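Local atomic coordinates of luciferase-like monooxygenase (Streptomyces bottropensis, PDB entry 4US5), a protein that probably acts as a monooxygenase of the bacterial luciferase-like family, incorporating oxygen from O2 into an organic substrate as its flavin-using relatives do. Residues E11-V16 and F53-A58; S86-A91 and R145-P150; L107-A112 and P166-L171; A191-P196 and S224-C229. One frame throughout, in Å; residues are numbered along the deposited sequence.

All four contacts lie in one TIM-barrel-like domain. Interactions 3 and 4 belong to the same parallel sheet, with centres about 18 Å apart: the first pairs two neighbouring strands, the second pairs a strand end with the next strand. Interaction 1 joins two loops that follow strands; its centre is about 17 Å from that of interaction 4 and about 18 Å from that of interaction 3. Interaction 2 packs two of the helices outside the barrel and touches interaction 3 directly, Val90 CG1 meeting Leu107 CD2 at 4.0 Å. Interactions 1 and 2 both reach the second subunit. Trp169 of interaction 3 binds a buffer molecule, which may mark a pocket.

Interaction 1: E11-V16 and F53-A58; sequences EQAPVV and FNAVPA. With NA (sodium ion), chain R; NA (sodium ion), chain L; NA (sodium ion), chain Q.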
loop_
_atom_site.group_PDB
_atom_site.type_symbol
_atom_site.label_atom_id
_atom_site.label_comp_id
_atom_site.label_asym_id
_atom_site.label_seq_id
_atom_site.Cartn_x
_atom_site.Cartn_y
_atom_site.Cartn_z
ATOM N N GLU B 11 -12.068 -5.362 9.877
ATOM C CA GLU B 11 -12.209 -3.950 10.030
ATOM C C GLU B 11 -12.542 -3.302 8.679
ATOM O O GLU B 11 -11.716 -3.278 7.773
ATOM C CB GLU B 11 -10.905 -3.369 10.597
ATOM C CG GLU B 11 -10.749 -1.829 10.482
ATOM C CD GLU B 11 -11.724 -1.056 11.345
ATOM O OE1 GLU B 11 -12.952 -1.253 11.229
ATOM O OE2 GLU B 11 -11.260 -0.231 12.163
ATOM N N GLN B 12 -13.750 -2.767 8.564
ATOM C CA GLN B 12 -14.131 -2.001 7.379
ATOM C C GLN B 12 -13.943 -0.484 7.565
ATOM O O GLN B 12 -14.074 0.284 6.627
ATOM C CB GLN B 12 -15.553 -2.369 6.967
ATOM C CG GLN B 12 -16.655 -1.698 7.741
ATOM C CD GLN B 12 -16.887 -2.229 9.144
ATOM O OE1 GLN B 12 -15.975 -2.703 9.833
ATOM N NE2 GLN B 12 -18.093 -2.029 9.626
ATOM N N ALA B 13 -13.550 -0.089 8.777
ATOM C CA ALA B 13 -13.250 1.321 9.091
ATOM C C ALA B 13 -14.439 2.247 8.830
ATOM O O ALA B 13 -14.374 3.156 8.004
ATOM C CB ALA B 13 -12.019 1.788 8.361
ATOM N N PRO B 14 -15.524 2.026 9.565
ATOM C CA PRO B 14 -16.677 2.880 9.343
ATOM C C PRO B 14 -16.382 4.330 9.714
ATOM O O PRO B 14 -15.564 4.604 10.583
ATOM C CB PRO B 14 -17.758 2.260 10.238
ATOM C CG PRO B 14 -17.072 1.308 11.116
ATOM C CD PRO B 14 -15.721 1.045 10.637
ATOM N N VAL B 15 -17.038 5.243 9.017
ATOM C CA VAL B 15 -16.942 6.668 9.330
ATOM C C VAL B 15 -18.207 7.039 10.080
ATOM O O VAL B 15 -19.338 6.732 9.634
ATOM C CB VAL B 15 -16.821 7.503 8.060
ATOM C CG1 VAL B 15 -16.577 8.975 8.420
ATOM C CG2 VAL B 15 -15.666 6.969 7.185
ATOM N N VAL B 16 -18.032 7.669 11.230
ATOM C CA VAL B 16 -19.138 7.823 12.174
ATOM C C VAL B 16 -19.493 9.332 12.326
ATOM O O VAL B 16 -18.663 10.208 12.138
ATOM C CB VAL B 16 -18.816 7.225 13.533
ATOM C CG1 VAL B 16 -18.306 5.778 13.360
ATOM C CG2 VAL B 16 -17.788 8.040 14.293
ATOM N N PHE B 53 -19.360 6.217 4.219
ATOM C CA PHE B 53 -19.421 5.636 5.557
ATOM C C PHE B 53 -18.360 4.540 5.776
ATOM O O PHE B 53 -18.337 3.975 6.852
ATOM C CB PHE B 53 -20.811 5.051 5.862
ATOM C CG PHE B 53 -21.331 4.147 4.768
ATOM C CD1 PHE B 53 -21.018 2.799 4.764
ATOM C CD2 PHE B 53 -22.132 4.656 3.761
ATOM C CE1 PHE B 53 -21.491 1.959 3.740
ATOM C CE2 PHE B 53 -22.618 3.839 2.763
ATOM C CZ PHE B 53 -22.281 2.485 2.740
ATOM N N ASN B 54 -17.493 4.292 4.796
ATOM C CA ASN B 54 -16.345 3.383 4.996
ATOM C C ASN B 54 -15.084 4.071 4.487
ATOM O O ASN B 54 -15.055 4.573 3.353
ATOM C CB ASN B 54 -16.580 2.076 4.275
ATOM C CG ASN B 54 -17.586 1.188 4.971
ATOM O OD1 ASN B 54 -17.573 1.020 6.191
ATOM N ND2 ASN B 54 -18.431 0.532 4.179
ATOM N N ALA B 55 -14.020 4.030 5.282
ATOM C CA ALA B 55 -12.825 4.879 5.050
ATOM C C ALA B 55 -11.673 4.269 4.218
ATOM O O ALA B 55 -10.732 4.976 3.896
ATOM C CB ALA B 55 -12.269 5.336 6.377
ATOM N N VAL B 56 -11.720 2.976 3.917
ATOM C CA VAL B 56 -10.571 2.301 3.337
ATOM C C VAL B 56 -10.884 1.631 2.004
ATOM O O VAL B 56 -11.405 0.502 1.960
ATOM C CB VAL B 56 -9.988 1.212 4.263
ATOM C CG1 VAL B 56 -8.758 0.574 3.617
ATOM C CG2 VAL B 56 -9.597 1.809 5.581
ATOM N N PRO B 57 -10.519 2.301 0.912
ATOM C CA PRO B 57 -10.588 1.690 -0.404
ATOM C C PRO B 57 -9.334 0.885 -0.740
ATOM O O PRO B 57 -9.340 0.138 -1.755
ATOM C CB PRO B 57 -10.713 2.901 -1.339
ATOM C CG PRO B 57 -9.956 3.980 -0.655
ATOM C CD PRO B 57 -10.121 3.706 0.844
ATOM N N ALA B 58 -8.249 1.089 0.027
ATOM C CA ALA B 58 -6.928 0.508 -0.254
ATOM C C ALA B 58 -6.383 -0.179 1.007
ATOM O O ALA B 58 -5.566 0.380 1.734
ATOM C CB ALA B 58 -5.960 1.554 -0.742
HETATM NA NA NA R . -15.376 -3.930 12.020
HETATM NA NA NA L . -12.117 2.431 12.312
HETATM NA NA NA Q . -15.286 4.086 0.639
HETATM O O HOH W 1 -13.515 0.453 4.038
HETATM O O HOH W 2 -19.622 0.136 7.795
HETATM O O HOH W 3 -14.650 3.712 12.968
#
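Pro14 and Asn54 form a lone beta bridge between two loops that have no regular strand or helix. The bonds come from the flanking residues, Val15 N to Phe53 O (2.8 Å) and Ala55 N to Ala13 O (2.9 Å), so the bridge asks no N-H of Pro14 and a proline fits there. Val15 N stands above the carbonyl plane of Phe53, whose oxygen also meets the CA-H of Pro14, with CA 3.2 Å away. Ala13 has a left-handed backbone (phi 58°), which its small side chain tolerates; its CB packs on Val56 CG2 at 3.7 Å, while Val15 CG2 lies 3.9 Å from Ala55 CB.

Gln12 holds CG between its backbone N and carbonyl carbon (chi1 81°), which lays that carbon 3.3 Å from Asn54 OD1. The two amide planes are turned 56° apart and are joined through a water that accepts from Gln12 NE2 and donates to Asn54 OD1. Gln12 NE2 also bonds Ser314 O, and Gln12 OE1 binds a sodium ion (2.6 Å) together with Val10 O. Asn54 O binds another sodium ion at 2.8 Å, shared with His48, Glu51 and Ser159 of the second subunit.

Val15 and Ala55 rest on Ser24 and Val56 on Leu25 of helix 21-38, while Val56 also touches Val45 of strand 42-45; the bridge thus ties together the loops that leave the adjacent parallel strands 6-11 and 42-45.

Interaction 2: S86-A91 and R145-P150; sequences SPLKVA and RAYLDP
Tyr147 of helix 134-147 lays its ring against Leu88 near the start of helix 87-100, and the two side chains cross at about a right angle. Its CB meets the methyl of Ala91 at 3.8 Å, a place where a small residue lets the two backbones come near. From there CG departs anti to the carbonyl carbon (chi1 -74°), carrying the ring along the first turn of the other helix. CG and CD1 pass Leu88 CD1, the latter at 4.0 Å. On the other side of the ring axis, CD2 lies by Leu88 N and CA, and CE2 comes to 3.5 Å from Leu88 N. Pro87 CB reaches CE2 as well, at 4.1 Å. Toward the tip, Tyr147 CZ lies 3.9 Å from Leu88 CB; this CB sits over one face of the ring, 20° off its normal, in a CH-pi contact.

Leu148 CD2 touches Ala91 CB at 4.0 Å. Ser86 caps the helix through weak bonds from Leu88 N and Lys89 N to its OG, which also bonds Ala122 O of the second subunit. That same Ala122 packs on Leu88 and Tyr147, while Lys89 forms a salt bridge with Glu60 of the second subunit.

An alanine in place of Tyr147 would probably leave a gap beside Pro87 and Leu88 and strip the latter's CB of its aromatic partner.

Between these two outer TIM-barrel helices, beside the second subunit, the pairing is apolar and aromatic, resting on shape and burial, with the polar bonds left to the cap and subunit interface.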
loop_
_atom_site.group_PDB
_atom_site.type_symbol
_atom_site.label_atom_id
_atom_site.label_comp_id
_atom_site.label_asym_id
_atom_site.label_seq_id
_atom_site.Cartn_x
_atom_site.Cartn_y
_atom_site.Cartn_z
ATOM N N SER B 86 -4.839 -6.423 -11.671
ATOM C CA SER B 86 -3.914 -7.437 -12.171
ATOM C C SER B 86 -3.505 -8.349 -11.034
ATOM O O SER B 86 -3.060 -7.872 -10.013
ATOM C CB SER B 86 -2.672 -6.753 -12.741
ATOM O OG SER B 86 -1.617 -7.672 -12.883
ATOM N N PRO B 87 -3.618 -9.686 -11.222
ATOM C CA PRO B 87 -3.106 -10.580 -10.199
ATOM C C PRO B 87 -1.606 -10.437 -9.919
ATOM O O PRO B 87 -1.183 -10.671 -8.807
ATOM C CB PRO B 87 -3.452 -11.970 -10.740
ATOM C CG PRO B 87 -4.656 -11.725 -11.596
ATOM C CD PRO B 87 -4.383 -10.418 -12.257
ATOM N N LEU B 88 -0.816 -9.999 -10.901
ATOM C CA LEU B 88 0.592 -9.776 -10.669
ATOM C C LEU B 88 0.815 -8.586 -9.731
ATOM O O LEU B 88 1.641 -8.635 -8.842
ATOM C CB LEU B 88 1.323 -9.524 -11.970
ATOM C CG LEU B 88 2.795 -9.140 -11.830
ATOM C CD1 LEU B 88 3.588 -10.186 -11.058
ATOM C CD2 LEU B 88 3.379 -8.909 -13.201
ATOM N N LYS B 89 0.089 -7.518 -9.976
ATOM C CA LYS B 89 0.156 -6.350 -9.087
ATOM C C LYS B 89 -0.179 -6.729 -7.672
ATOM O O LYS B 89 0.533 -6.373 -6.740
ATOM C CB LYS B 89 -0.770 -5.255 -9.582
ATOM C CG LYS B 89 -0.888 -4.048 -8.647
ATOM C CD LYS B 89 0.448 -3.434 -8.294
ATOM C CE LYS B 89 0.245 -2.157 -7.473
ATOM N NZ LYS B 89 1.536 -1.496 -7.126
ATOM N N VAL B 90 -1.275 -7.431 -7.471
ATOM C CA VAL B 90 -1.625 -7.871 -6.132
ATOM C C VAL B 90 -0.520 -8.726 -5.488
ATOM O O VAL B 90 -0.194 -8.562 -4.306
ATOM C CB VAL B 90 -2.986 -8.597 -6.130
ATOM C CG1 VAL B 90 -3.325 -9.161 -4.746
ATOM C CG2 VAL B 90 -4.083 -7.641 -6.566
ATOM N N ALA B 91 0.018 -9.668 -6.257
ATOM C CA ALA B 91 1.104 -10.508 -5.786
ATOM C C ALA B 91 2.311 -9.680 -5.352
ATOM O O ALA B 91 2.880 -9.921 -4.300
ATOM C CB ALA B 91 1.499 -11.515 -6.870
ATOM N N ARG B 145 -2.145 -17.257 -7.367
ATOM C CA ARG B 145 -1.426 -18.356 -6.700
ATOM C C ARG B 145 -0.164 -18.723 -7.489
ATOM O O ARG B 145 0.885 -18.940 -6.897
ATOM C CB ARG B 145 -2.401 -19.544 -6.507
ATOM C CG ARG B 145 -2.016 -20.694 -5.614
ATOM C CD ARG B 145 -3.141 -21.736 -5.700
ATOM N NE ARG B 145 -3.652 -22.137 -4.405
ATOM C CZ ARG B 145 -4.720 -22.919 -4.238
ATOM N NH1 ARG B 145 -5.397 -23.368 -5.280
ATOM N NH2 ARG B 145 -5.101 -23.256 -3.018
ATOM N N ALA B 146 -0.243 -18.697 -8.817
ATOM C CA ALA B 146 0.899 -18.978 -9.669
ATOM C C ALA B 146 1.966 -17.895 -9.551
ATOM O O ALA B 146 3.153 -18.184 -9.485
ATOM C CB ALA B 146 0.464 -19.124 -11.127
ATOM N N TYR B 147 1.552 -16.632 -9.488
ATOM C CA TYR B 147 2.542 -15.565 -9.315
ATOM C C TYR B 147 3.225 -15.649 -7.964
ATOM O O TYR B 147 4.393 -15.299 -7.827
ATOM C CB TYR B 147 1.904 -14.199 -9.499
ATOM C CG TYR B 147 1.589 -13.839 -10.934
ATOM C CD1 TYR B 147 2.551 -13.937 -11.926
ATOM C CD2 TYR B 147 0.359 -13.339 -11.271
ATOM C CE1 TYR B 147 2.277 -13.544 -13.218
ATOM C CE2 TYR B 147 0.061 -12.966 -12.553
ATOM C CZ TYR B 147 1.019 -13.083 -13.524
ATOM O OH TYR B 147 0.728 -12.697 -14.768
ATOM N N LEU B 148 2.519 -16.132 -6.967
ATOM C CA LEU B 148 3.084 -16.311 -5.640
ATOM C C LEU B 148 3.962 -17.578 -5.514
ATOM O O LEU B 148 4.552 -17.812 -4.480
ATOM C CB LEU B 148 1.972 -16.327 -4.569
ATOM C CG LEU B 148 1.271 -14.967 -4.397
ATOM C CD1 LEU B 148 0.033 -15.115 -3.537
ATOM C CD2 LEU B 148 2.235 -13.954 -3.769
ATOM N N ASP B 149 4.010 -18.392 -6.561
ATOM C CA ASP B 149 4.886 -19.598 -6.577
ATOM C C ASP B 149 6.093 -19.309 -7.432
ATOM O O ASP B 149 5.990 -19.237 -8.668
ATOM C CB ASP B 149 4.108 -20.800 -7.150
ATOM C CG ASP B 149 4.967 -22.060 -7.288
ATOM O OD1 ASP B 149 6.137 -22.065 -6.837
ATOM O OD2 ASP B 149 4.455 -23.044 -7.843
ATOM N N PRO B 150 7.260 -19.106 -6.797
ATOM C CA PRO B 150 8.438 -18.705 -7.579
ATOM C C PRO B 150 9.000 -19.814 -8.509
ATOM O O PRO B 150 9.879 -19.539 -9.336
ATOM C CB PRO B 150 9.453 -18.321 -6.506
ATOM C CG PRO B 150 9.085 -19.129 -5.324
ATOM C CD PRO B 150 7.585 -19.330 -5.378
#

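Interaction 3: L107-A112 and P166-L171; sequences LGIGRA and PALWLL. With NA (sodium ion), chain N.
Leu107 and Leu168 lie side by side and point the same way from two neighbouring parallel strands, Leu107 CG meeting Leu168 CD2 at 3.8 Å. Ile109 and Leu170 continue this face of the sheet: with CG anti to its backbone N (chi1 -178°), Leu170 brings CD1 to 3.5 Å from Ile109 O. Branched aliphatic residues suit the face, because it is covered by helices: Leu107 packs on Val90 and Phe94 of helix 87-100, and Leu168 and Leu170 on Leu144 and Trp138 of helix 134-147.

The opposite face carries Gly108 and Trp169. The glycine makes room for a neighbour, since a CB here would collide with Leu171 CD1, which lies 3.7 Å from Gly108 CA. Trp169 CB passes Gly108 CA at 3.9 Å, but the indole leads away from residues 107-112, past Asp106, to meet Trp44 edge-to-face, and its NE1 bonds a buffer molecule, probably from crystallisation.

Between the faces, four backbone bonds run in ladder order, from Leu107 N to Ala167 O, Trp169 N to Leu107 O, Ile109 N to Trp169 O (2.8 Å) and Leu171 N to Ile109 O (2.9 Å). The two short strand segments are turned 25° against each other, and past the last rung a water bridges Arg111 N and Leu171 O. Gly110 O binds a sodium ion at 2.7 Å.

This is consistent with a TIM barrel: main-chain bonds pair the strands, greasy side chains seal them to outer helices, and on the inner face the indole N-H of Trp169 holds the buffer molecule, perhaps marking a pocket.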
loop_
_atom_site.group_PDB
_atom_site.type_symbol
_atom_site.label_atom_id
_atom_site.label_comp_id
_atom_site.label_asym_id
_atom_site.label_seq_id
_atom_site.Cartn_x
_atom_site.Cartn_y
_atom_site.Cartn_z
ATOM N N LEU B 107 -3.438 -12.594 2.650
ATOM C CA LEU B 107 -4.042 -12.059 1.483
ATOM C C LEU B 107 -5.440 -12.664 1.309
ATOM O O LEU B 107 -5.613 -13.675 0.601
ATOM C CB LEU B 107 -3.163 -12.341 0.269
ATOM C CG LEU B 107 -3.626 -11.907 -1.111
ATOM C CD1 LEU B 107 -4.251 -10.521 -1.122
ATOM C CD2 LEU B 107 -2.451 -11.947 -2.086
ATOM N N GLY B 108 -6.416 -12.074 1.978
ATOM C CA GLY B 108 -7.805 -12.423 1.782
ATOM C C GLY B 108 -8.345 -11.752 0.531
ATOM O O GLY B 108 -8.076 -10.569 0.288
ATOM N N ILE B 109 -9.080 -12.521 -0.259
ATOM C CA ILE B 109 -9.610 -12.095 -1.562
ATOM C C ILE B 109 -11.111 -12.154 -1.476
ATOM O O ILE B 109 -11.654 -13.140 -1.006
ATOM C CB ILE B 109 -9.157 -13.074 -2.663
ATOM C CG1 ILE B 109 -7.646 -13.059 -2.812
ATOM C CG2 ILE B 109 -9.840 -12.760 -3.991
ATOM C CD1 ILE B 109 -7.056 -11.710 -3.114
ATOM N N GLY B 110 -11.766 -11.087 -1.894
ATOM C CA GLY B 110 -13.219 -11.009 -1.866
ATOM C C GLY B 110 -13.825 -10.624 -3.204
ATOM O O GLY B 110 -13.119 -10.154 -4.099
ATOM N N ARG B 111 -15.138 -10.826 -3.318
ATOM C CA ARG B 111 -15.883 -10.526 -4.559
ATOM C C ARG B 111 -16.185 -9.047 -4.729
ATOM O O ARG B 111 -16.551 -8.375 -3.780
ATOM C CB ARG B 111 -17.231 -11.254 -4.613
ATOM C CG ARG B 111 -17.202 -12.683 -5.064
ATOM C CD ARG B 111 -18.418 -13.032 -5.884
ATOM N NE ARG B 111 -18.072 -14.080 -6.826
ATOM C CZ ARG B 111 -17.536 -13.878 -8.033
ATOM N NH1 ARG B 111 -17.328 -12.646 -8.517
ATOM N NH2 ARG B 111 -17.217 -14.929 -8.773
ATOM N N ALA B 112 -16.176 -8.598 -5.999
ATOM C CA ALA B 112 -16.468 -7.219 -6.351
ATOM C C ALA B 112 -17.930 -7.031 -6.826
ATOM O O ALA B 112 -18.271 -5.990 -7.419
ATOM C CB ALA B 112 -15.522 -6.750 -7.418
ATOM N N PRO B 166 2.618 -14.548 1.553
ATOM C CA PRO B 166 1.378 -14.291 2.244
ATOM C C PRO B 166 0.438 -15.488 2.171
ATOM O O PRO B 166 0.437 -16.185 1.177
ATOM C CB PRO B 166 0.794 -13.109 1.466
ATOM C CG PRO B 166 1.331 -13.253 0.114
ATOM C CD PRO B 166 2.730 -13.765 0.310
ATOM N N ALA B 167 -0.403 -15.643 3.184
ATOM C CA ALA B 167 -1.392 -16.706 3.233
ATOM C C ALA B 167 -2.664 -16.289 2.477
ATOM O O ALA B 167 -3.353 -15.336 2.870
ATOM C CB ALA B 167 -1.720 -17.039 4.680
ATOM N N LEU B 168 -3.012 -17.062 1.450
ATOM C CA LEU B 168 -4.209 -16.815 0.642
ATOM C C LEU B 168 -5.480 -17.285 1.346
ATOM O O LEU B 168 -5.579 -18.466 1.750
ATOM C CB LEU B 168 -4.121 -17.571 -0.676
ATOM C CG LEU B 168 -3.448 -16.895 -1.870
ATOM C CD1 LEU B 168 -3.499 -17.803 -3.094
ATOM C CD2 LEU B 168 -4.078 -15.534 -2.212
ATOM N N TRP B 169 -6.478 -16.416 1.430
ATOM C CA TRP B 169 -7.793 -16.741 1.970
ATOM C C TRP B 169 -8.868 -16.295 0.988
ATOM O O TRP B 169 -8.739 -15.241 0.338
ATOM C CB TRP B 169 -8.050 -16.018 3.310
ATOM C CG TRP B 169 -7.380 -16.620 4.486
ATOM C CD1 TRP B 169 -6.045 -16.517 4.804
ATOM C CD2 TRP B 169 -7.968 -17.415 5.517
ATOM N NE1 TRP B 169 -5.779 -17.188 5.941
ATOM C CE2 TRP B 169 -6.943 -17.737 6.422
ATOM C CE3 TRP B 169 -9.250 -17.920 5.747
ATOM C CZ2 TRP B 169 -7.160 -18.522 7.528
ATOM C CZ3 TRP B 169 -9.464 -18.661 6.870
ATOM C CH2 TRP B 169 -8.421 -18.988 7.737
ATOM N N LEU B 170 -9.952 -17.055 0.899
ATOM C CA LEU B 170 -11.104 -16.633 0.109
ATOM C C LEU B 170 -12.226 -16.243 1.048
ATOM O O LEU B 170 -12.586 -17.003 1.957
ATOM C CB LEU B 170 -11.583 -17.742 -0.816
ATOM C CG LEU B 170 -12.746 -17.375 -1.713
ATOM C CD1 LEU B 170 -12.416 -16.143 -2.553
ATOM C CD2 LEU B 170 -13.094 -18.533 -2.646
ATOM N N LEU B 171 -12.756 -15.052 0.824
ATOM C CA LEU B 171 -13.900 -14.558 1.568
ATOM C C LEU B 171 -15.103 -14.712 0.696
ATOM O O LEU B 171 -15.077 -14.342 -0.488
ATOM C CB LEU B 171 -13.740 -13.075 1.925
ATOM C CG LEU B 171 -12.836 -12.781 3.121
ATOM C CD1 LEU B 171 -11.352 -13.076 2.806
ATOM C CD2 LEU B 171 -13.018 -11.346 3.531
HETATM NA NA NA N . -13.195 -9.280 -6.647
HETATM O O HOH W 4 -16.441 -11.826 -0.978
#

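Interaction 4: A191-P196 and S224-C229; sequences AHFITP and SVVVCC
Ala191, which pairs with Ser224 in a parallel beta bridge, offers its carbonyl oxygen to two backbone donors, Ile194 N at 3.0 Å and Thr195 N at 3.1 Å. This double grip curls the chain where strand 188-191 ends, before helix 199-209, against the next parallel strand of the TIM-barrel sheet, 221-229. At the start of the curl, His192 N makes a weak bond to Ser224 O (3.0 Å). The same oxygen lies at the edge of the Phe193 ring, with CD1 3.5 Å away.

With chi1 at 67°, the ring of Phe193 is swung back over its own backbone and toward that strand. Phe193 CB touches Val226 CG2 at 3.7 Å, and the two side chains cross at about a right angle; CE1 reaches Ser224 CB at 3.9 Å. A flat ring suits this place, since Ile194 CG1 covers one of its faces. With Phe193 cut back to an alanine, Val226 CG2 and Ser224 CB would probably lose their packing partner and a gap would open beside Ile194.

The His192 ring is fixed from both nitrogens, ND1 by Thr199 and NE2 by Pro284 O. Phe193 and Val226 also rest on Val313 of strand 309-313, and Val226 on His243 of helix 233-251.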
loop_
_atom_site.group_PDB
_atom_site.type_symbol
_atom_site.label_atom_id
_atom_site.label_comp_id
_atom_site.label_asym_id
_atom_site.label_seq_id
_atom_site.Cartn_x
_atom_site.Cartn_y
_atom_site.Cartn_z
ATOM N N ALA B 191 -19.076 -14.728 5.343
ATOM C CA ALA B 191 -19.756 -13.567 5.933
ATOM C C ALA B 191 -21.206 -13.839 6.329
ATOM O O ALA B 191 -22.144 -13.473 5.613
ATOM C CB ALA B 191 -19.674 -12.356 4.983
ATOM N N HIS B 192 -21.376 -14.355 7.533
ATOM C CA HIS B 192 -22.688 -14.636 8.066
ATOM C C HIS B 192 -23.546 -13.373 8.129
ATOM O O HIS B 192 -24.766 -13.413 7.847
ATOM C CB HIS B 192 -22.566 -15.254 9.436
ATOM C CG HIS B 192 -23.843 -15.271 10.182
ATOM N ND1 HIS B 192 -24.859 -16.157 9.900
ATOM C CD2 HIS B 192 -24.344 -14.397 11.084
ATOM C CE1 HIS B 192 -25.901 -15.877 10.663
ATOM N NE2 HIS B 192 -25.587 -14.850 11.435
ATOM N N PHE B 193 -22.910 -12.252 8.454
ATOM C CA PHE B 193 -23.631 -11.017 8.646
ATOM C C PHE B 193 -24.144 -10.456 7.331
ATOM O O PHE B 193 -24.985 -9.564 7.324
ATOM C CB PHE B 193 -22.754 -9.973 9.366
ATOM C CG PHE B 193 -21.569 -9.490 8.563
ATOM C CD1 PHE B 193 -20.401 -10.224 8.510
ATOM C CD2 PHE B 193 -21.600 -8.265 7.913
ATOM C CE1 PHE B 193 -19.313 -9.777 7.800
ATOM C CE2 PHE B 193 -20.518 -7.819 7.193
ATOM C CZ PHE B 193 -19.358 -8.566 7.150
ATOM N N ILE B 194 -23.608 -10.950 6.225
ATOM C CA ILE B 194 -24.047 -10.524 4.882
ATOM C C ILE B 194 -25.152 -11.448 4.352
ATOM O O ILE B 194 -26.186 -10.975 3.870
ATOM C CB ILE B 194 -22.884 -10.518 3.886
ATOM C CG1 ILE B 194 -21.827 -9.507 4.358
ATOM C CG2 ILE B 194 -23.379 -10.207 2.446
ATOM C CD1 ILE B 194 -20.700 -9.248 3.382
ATOM N N THR B 195 -24.945 -12.755 4.460
ATOM C CA THR B 195 -25.881 -13.744 3.933
ATOM C C THR B 195 -26.234 -14.809 4.987
ATOM O O THR B 195 -25.831 -15.971 4.881
ATOM C CB THR B 195 -25.285 -14.362 2.658
ATOM O OG1 THR B 195 -24.877 -13.309 1.785
ATOM C CG2 THR B 195 -26.300 -15.242 1.905
ATOM N N PRO B 196 -26.976 -14.410 6.018
ATOM C CA PRO B 196 -27.269 -15.305 7.121
ATOM C C PRO B 196 -28.251 -16.420 6.725
ATOM O O PRO B 196 -28.319 -17.425 7.415
ATOM C CB PRO B 196 -27.905 -14.392 8.168
ATOM C CG PRO B 196 -28.432 -13.240 7.384
ATOM C CD PRO B 196 -27.477 -13.059 6.249
ATOM N N SER B 224 -17.246 -14.947 9.711
ATOM C CA SER B 224 -17.286 -13.514 9.958
ATOM C C SER B 224 -18.647 -13.107 10.431
ATOM O O SER B 224 -19.664 -13.403 9.778
ATOM C CB SER B 224 -16.854 -12.720 8.737
ATOM O OG SER B 224 -15.540 -13.093 8.403
ATOM N N VAL B 225 -18.666 -12.410 11.551
ATOM C CA VAL B 225 -19.872 -12.065 12.271
ATOM C C VAL B 225 -19.764 -10.632 12.753
ATOM O O VAL B 225 -18.701 -10.203 13.177
ATOM C CB VAL B 225 -20.091 -12.968 13.510
ATOM C CG1 VAL B 225 -20.603 -14.339 13.098
ATOM C CG2 VAL B 225 -18.828 -13.095 14.354
ATOM N N VAL B 226 -20.882 -9.913 12.708
ATOM C CA VAL B 226 -21.029 -8.686 13.430
ATOM C C VAL B 226 -21.412 -8.992 14.868
ATOM O O VAL B 226 -22.324 -9.824 15.153
ATOM C CB VAL B 226 -22.094 -7.785 12.795
ATOM C CG1 VAL B 226 -22.502 -6.672 13.723
ATOM C CG2 VAL B 226 -21.596 -7.216 11.505
ATOM N N VAL B 227 -20.693 -8.372 15.796
ATOM C CA VAL B 227 -21.002 -8.521 17.195
ATOM C C VAL B 227 -21.052 -7.159 17.843
ATOM O O VAL B 227 -20.202 -6.304 17.581
ATOM C CB VAL B 227 -19.951 -9.366 17.926
ATOM C CG1 VAL B 227 -20.304 -9.548 19.396
ATOM C CG2 VAL B 227 -19.760 -10.699 17.230
ATOM N N CYS B 228 -22.057 -6.966 18.685
ATOM C CA CYS B 228 -22.182 -5.774 19.496
ATOM C C CYS B 228 -22.349 -6.205 20.951
ATOM O O CYS B 228 -23.437 -6.636 21.374
ATOM C CB CYS B 228 -23.393 -4.974 19.006
ATOM S SG CYS B 228 -23.639 -3.421 19.860
ATOM N N CYS B 229 -21.241 -6.179 21.695
ATOM C CA CYS B 229 -21.186 -6.692 23.059
ATOM C C CYS B 229 -20.979 -5.540 24.066
ATOM O O CYS B 229 -20.212 -4.594 23.816
ATOM C CB CYS B 229 -20.085 -7.724 23.187
ATOM S SG CYS B 229 -19.949 -8.464 24.826
#